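Local coordinates for protein PA_0080 (Pseudomonas aeruginosa, PDB 3ZHN) that is the TssJ1 lipoprotein of the type VI secretion system, probably anchoring the secretion machinery at the outer membrane, at residues R32-L37 against T139-I144. Sequence-based numbering, arbitrary orientation. Where two conformers were deposited one is given.
Sequences RVVIWL and TSHLDI
Trp36 and His141 meet on one face of a parallel strand pair, the centre of the four-stranded mixed sheet in the two-sheet beta-sandwich of TssJ1. Residues 32-37 and 139-144, within strands 31-39 and 139-146, run parallel at 15°, joined by five backbone hydrogen bonds, from Ser140 N to Arg32 O at 2.8 Å through to Ile144 N to Trp36 O. Strands 100-107 and 151-155 flank the pair.

From its CB outward, the Trp36 side chain first meets Asp143 OD1, 3.3 Å from CB; that oxygen is held by a hydrogen bond with His38 and a salt bridge to Arg156, which makes a cation-pi contact with the indole as well. With chi1 at -73°, CG stands beside the backbone N and the ring swings back toward the start of the strands. CE3 then passes Leu142 O at 3.5 Å, the carbonyl that accepts the Trp36 N-H, here lying at the ring edge. Farther on, CZ3 reaches His141 CB, and CH2 lies 3.9 Å from His141 ND1. The six-membered ring thus turns its edge to the imidazole face, offset, with the planes at 72°. Val34 CG1 lies 3.6 Å above one face of the indole, displaced toward its rim, while Val34 CB sits over a face of the imidazole in a CH-pi contact, so this valine packs against both rings.

On the face that carries Val33, Ile35, Leu37, Leu142 and Ile144 the pair is largely aliphatic and packs toward the second sheet: Val33 touches Leu114 and Ile144 touches Phe116, both on strand 113-118. Within the pair, Ile35 CG1 meets Leu142 CD1 at 4.1 Å, and Ile35 CG2 rests 3.8 Å from Ile144 CD1.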
loop_
_atom_site.group_PDB
_atom_site.type_symbol
_atom_site.label_atom_id
_atom_site.label_comp_id
_atom_site.label_asym_id
_atom_site.label_seq_id
_atom_site.Cartn_x
_atom_site.Cartn_y
_atom_site.Cartn_z
ATOM N N ARG A 32 -16.190 2.836 -0.063
ATOM C CA ARG A 32 -15.842 1.618 -0.762
ATOM C C ARG A 32 -14.628 1.816 -1.611
ATOM O O ARG A 32 -14.556 2.775 -2.358
ATOM C CB ARG A 32 -16.992 1.208 -1.672
ATOM C CG ARG A 32 -16.867 -0.204 -2.181
ATOM C CD ARG A 32 -18.229 -0.662 -2.669
ATOM N NE ARG A 32 -19.241 -0.741 -1.611
ATOM C CZ ARG A 32 -19.361 -1.781 -0.786
ATOM N NH1 ARG A 32 -18.520 -2.811 -0.892
ATOM N NH2 ARG A 32 -20.319 -1.794 0.137
ATOM N N VAL A 33 -13.704 0.873 -1.508
ATOM C CA VAL A 33 -12.469 0.916 -2.270
ATOM C C VAL A 33 -12.310 -0.446 -2.974
ATOM O O VAL A 33 -12.469 -1.499 -2.332
ATOM C CB VAL A 33 -11.250 1.199 -1.358
ATOM C CG1 VAL A 33 -9.944 1.160 -2.155
ATOM C CG2 VAL A 33 -11.493 2.474 -0.584
ATOM N N VAL A 34 -12.019 -0.399 -4.269
ATOM C CA VAL A 34 -11.566 -1.513 -5.013
ATOM C C VAL A 34 -10.161 -1.221 -5.513
ATOM O O VAL A 34 -9.937 -0.165 -6.117
ATOM C CB VAL A 34 -12.468 -1.905 -6.198
ATOM C CG1 VAL A 34 -12.013 -3.244 -6.776
ATOM C CG2 VAL A 34 -13.931 -2.062 -5.746
ATOM N N ILE A 35 -9.236 -2.144 -5.229
ATOM C CA ILE A 35 -7.880 -2.030 -5.662
ATOM C C ILE A 35 -7.521 -3.224 -6.509
ATOM O O ILE A 35 -7.656 -4.394 -6.047
ATOM C CB ILE A 35 -6.899 -1.980 -4.477
ATOM C CG1 ILE A 35 -7.104 -0.673 -3.665
ATOM C CG2 ILE A 35 -5.424 -2.087 -4.949
ATOM C CD1 ILE A 35 -6.415 -0.708 -2.317
ATOM N N TRP A 36 -7.023 -2.901 -7.699
ATOM C CA TRP A 36 -6.386 -3.894 -8.540
ATOM C C TRP A 36 -4.891 -3.746 -8.376
ATOM O O TRP A 36 -4.303 -2.681 -8.719
ATOM C CB TRP A 36 -6.750 -3.737 -10.001
ATOM C CG TRP A 36 -8.130 -4.156 -10.310
ATOM C CD1 TRP A 36 -8.562 -5.399 -10.796
ATOM C CD2 TRP A 36 -9.300 -3.340 -10.216
ATOM N NE1 TRP A 36 -9.908 -5.373 -11.015
ATOM C CE2 TRP A 36 -10.388 -4.144 -10.621
ATOM C CE3 TRP A 36 -9.539 -2.021 -9.801
ATOM C CZ2 TRP A 36 -11.680 -3.669 -10.675
ATOM C CZ3 TRP A 36 -10.851 -1.553 -9.863
ATOM C CH2 TRP A 36 -11.897 -2.379 -10.298
ATOM N N LEU A 37 -4.260 -4.812 -7.879
ATOM C CA LEU A 37 -2.807 -4.836 -7.622
ATOM C C LEU A 37 -2.132 -5.537 -8.786
ATOM O O LEU A 37 -2.497 -6.659 -9.110
ATOM C CB LEU A 37 -2.489 -5.633 -6.337
ATOM C CG LEU A 37 -2.998 -5.190 -4.948
ATOM C CD1 LEU A 37 -2.672 -6.261 -3.923
ATOM C CD2 LEU A 37 -2.312 -3.891 -4.587
ATOM N N THR A 139 -17.195 5.957 -3.559
ATOM C CA THR A 139 -16.506 4.802 -4.136
ATOM C C THR A 139 -15.240 5.239 -4.805
ATOM O O THR A 139 -15.268 6.131 -5.572
ATOM C CB THR A 139 -17.421 4.050 -5.113
ATOM O OG1 THR A 139 -18.477 3.464 -4.356
ATOM C CG2 THR A 139 -16.666 2.983 -5.903
ATOM N N SER A 140 -14.128 4.584 -4.462
ATOM C CA SER A 140 -12.838 4.795 -5.100
ATOM C C SER A 140 -12.316 3.504 -5.680
ATOM O O SER A 140 -12.235 2.515 -4.977
ATOM C CB SER A 140 -11.802 5.370 -4.085
ATOM O OG SER A 140 -12.145 6.637 -3.590
ATOM N N HIS A 141 -11.895 3.546 -6.934
ATOM C CA HIS A 141 -11.274 2.432 -7.636
ATOM C C HIS A 141 -9.835 2.823 -7.975
ATOM O O HIS A 141 -9.623 3.939 -8.459
ATOM C CB HIS A 141 -12.077 1.993 -8.866
ATOM C CG HIS A 141 -13.378 1.321 -8.556
ATOM N ND1 HIS A 141 -14.131 0.686 -9.532
ATOM C CD2 HIS A 141 -14.002 1.075 -7.373
ATOM C CE1 HIS A 141 -15.202 0.160 -8.974
ATOM N NE2 HIS A 141 -15.164 0.400 -7.667
ATOM N N LEU A 142 -8.913 1.918 -7.737
ATOM C CA LEU A 142 -7.479 2.205 -7.850
ATOM C C LEU A 142 -6.817 1.045 -8.568
ATOM O O LEU A 142 -7.044 -0.109 -8.274
ATOM C CB LEU A 142 -6.872 2.415 -6.505
ATOM C CG LEU A 142 -7.448 3.482 -5.611
ATOM C CD1 LEU A 142 -6.905 3.351 -4.239
ATOM C CD2 LEU A 142 -7.074 4.860 -6.117
ATOM N N ASP A 143 -5.859 1.407 -9.413
ATOM C CA ASP A 143 -4.902 0.460 -9.992
ATOM C C ASP A 143 -3.578 0.781 -9.336
ATOM O O ASP A 143 -3.020 1.920 -9.501
ATOM C CB ASP A 143 -4.773 0.647 -11.491
ATOM C CG ASP A 143 -5.926 -0.076 -12.232
ATOM O OD1 ASP A 143 -5.993 -1.325 -12.177
ATOM O OD2 ASP A 143 -6.759 0.609 -12.834
ATOM N N ILE A 144 -3.047 -0.229 -8.612
ATOM C CA ILE A 144 -1.795 -0.042 -7.888
ATOM C C ILE A 144 -0.770 -1.000 -8.510
ATOM O O ILE A 144 -0.955 -2.223 -8.471
ATOM C CB ILE A 144 -1.957 -0.227 -6.392
ATOM C CG1 ILE A 144 -2.936 0.843 -5.866
ATOM C CG2 ILE A 144 -0.613 -0.091 -5.686
ATOM C CD1 ILE A 144 -3.196 0.887 -4.408
#